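Local structure of cellulase (Clostridium cellulovorans, 6UI3) at residues A16-V20 and G264-I268. The protein probably hydrolyses internal beta-1,4 linkages of cellulose and related plant polysaccharides, this chain being the glycoside hydrolase family 5 catalytic domain of a longer protein. Residues are numbered along the deposited sequence; the frame is centred on the assembly and turned at random. Where two conformers were deposited one is given.
Sequences AMDLV and GIPVI
V20 turns CG2 anti to its own carbonyl carbon and CG1 anti to its backbone N (chi1 171°), which brings both methyls against P266. In one of its two conformers, M17 bends at chi2 and chi3 (-83° at chi3), which carries its sulfur over the same proline ring. The fold is the eight-stranded TIM barrel of glycoside hydrolase family 5. Helix 16-21 precedes the first barrel strand and packs against P266, in the loop that leads into the seventh strand, 267-272, and against I268 within it.

P266 is the meeting point. A16, M17 and V20, one turn of the helix, all touch its ring. V20 CG2 meets the CB-CG edge, 3.8 Å from P266 CB and as close to CG. M17 SD sits over the ring face, 3.8 Å from P266 CD and about as close to CB. A16 brings its CB to 4.0 Å from P266 CG. The packing is apolar; the carbonyl of A16 is used inside the helix, where V20 N bonds to A16 O at 2.9 Å. Beyond the contact, P266 and I268 pair through their backbones with V219 of the sixth strand.

M17 lies at the exposed margin, near G264. That glycine has positive phi (85°) and is the C-prime residue of the Schellman motif that ends helix 243-261. At the buried end, I268 CD1 reaches to 4.0 Å from V20 CG2.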
loop_
_atom_site.group_PDB
_atom_site.type_symbol
_atom_site.label_atom_id
_atom_site.label_comp_id
_atom_site.label_asym_id
_atom_site.label_seq_id
_atom_site.Cartn_x
_atom_site.Cartn_y
_atom_site.Cartn_z
ATOM N N ALA A 16 11.260 2.405 -13.452
ATOM C CA ALA A 16 10.464 2.620 -12.248
ATOM C C ALA A 16 9.931 4.045 -12.197
ATOM O O ALA A 16 8.784 4.272 -11.804
ATOM C CB ALA A 16 11.285 2.326 -10.992
ATOM N N MET A 17 10.743 5.025 -12.593
ATOM C CA MET A 17 10.269 6.406 -12.576
ATOM C C MET A 17 9.070 6.593 -13.506
ATOM O O MET A 17 8.092 7.248 -13.132
ATOM C CB MET A 17 11.404 7.364 -12.938
ATOM C CG MET A 17 12.529 7.424 -11.898
ATOM S SD MET A 17 12.099 8.265 -10.355
ATOM C CE MET A 17 12.366 9.968 -10.834
ATOM N N ASP A 18 9.119 6.014 -14.715
ATOM C CA ASP A 18 7.994 6.168 -15.639
ATOM C C ASP A 18 6.760 5.407 -15.159
ATOM O O ASP A 18 5.627 5.871 -15.332
ATOM C CB ASP A 18 8.378 5.685 -17.039
ATOM C CG ASP A 18 9.033 6.757 -17.899
ATOM O OD1 ASP A 18 9.040 7.951 -17.524
ATOM O OD2 ASP A 18 9.518 6.379 -18.990
ATOM N N LEU A 19 6.947 4.225 -14.575
ATOM C CA LEU A 19 5.809 3.463 -14.067
ATOM C C LEU A 19 5.117 4.240 -12.958
ATOM O O LEU A 19 3.891 4.426 -12.973
ATOM C CB LEU A 19 6.292 2.087 -13.605
ATOM C CG LEU A 19 5.348 0.894 -13.384
ATOM C CD1 LEU A 19 4.287 1.186 -12.318
ATOM C CD2 LEU A 19 4.759 0.419 -14.722
ATOM N N VAL A 20 5.895 4.725 -11.994
ATOM C CA VAL A 20 5.317 5.459 -10.870
ATOM C C VAL A 20 4.600 6.713 -11.359
ATOM O O VAL A 20 3.515 7.053 -10.862
ATOM C CB VAL A 20 6.373 5.743 -9.788
ATOM C CG1 VAL A 20 5.828 6.687 -8.715
ATOM C CG2 VAL A 20 6.814 4.410 -9.135
ATOM N N GLY A 264 16.991 9.279 -7.765
ATOM C CA GLY A 264 16.469 8.424 -8.812
ATOM C C GLY A 264 15.625 7.265 -8.354
ATOM O O GLY A 264 15.381 6.355 -9.149
ATOM N N ILE A 265 15.161 7.264 -7.107
ATOM C CA ILE A 265 14.341 6.182 -6.561
ATOM C C ILE A 265 12.964 6.749 -6.248
ATOM O O ILE A 265 12.833 7.621 -5.375
ATOM C CB ILE A 265 14.998 5.568 -5.318
ATOM C CG1 ILE A 265 16.382 5.019 -5.690
ATOM C CG2 ILE A 265 14.098 4.467 -4.753
ATOM C CD1 ILE A 265 17.188 4.517 -4.510
ATOM N N PRO A 266 11.917 6.313 -6.942
ATOM C CA PRO A 266 10.595 6.883 -6.680
ATOM C C PRO A 266 10.028 6.416 -5.353
ATOM O O PRO A 266 10.416 5.373 -4.814
ATOM C CB PRO A 266 9.756 6.370 -7.852
ATOM C CG PRO A 266 10.426 5.117 -8.282
ATOM C CD PRO A 266 11.891 5.300 -8.011
ATOM N N VAL A 267 9.071 7.195 -4.843
ATOM C CA VAL A 267 8.352 6.907 -3.602
ATOM C C VAL A 267 6.861 6.835 -3.908
ATOM O O VAL A 267 6.323 7.681 -4.632
ATOM C CB VAL A 267 8.632 7.995 -2.539
ATOM C CG1 VAL A 267 7.847 7.745 -1.268
ATOM C CG2 VAL A 267 10.125 8.084 -2.226
ATOM N N ILE A 268 6.194 5.833 -3.338
ATOM C CA ILE A 268 4.738 5.689 -3.397
ATOM C C ILE A 268 4.200 5.846 -1.982
ATOM O O ILE A 268 4.669 5.169 -1.060
ATOM C CB ILE A 268 4.352 4.320 -3.983
ATOM C CG1 ILE A 268 4.772 4.231 -5.454
ATOM C CG2 ILE A 268 2.869 4.077 -3.848
ATOM C CD1 ILE A 268 4.854 2.819 -5.994
#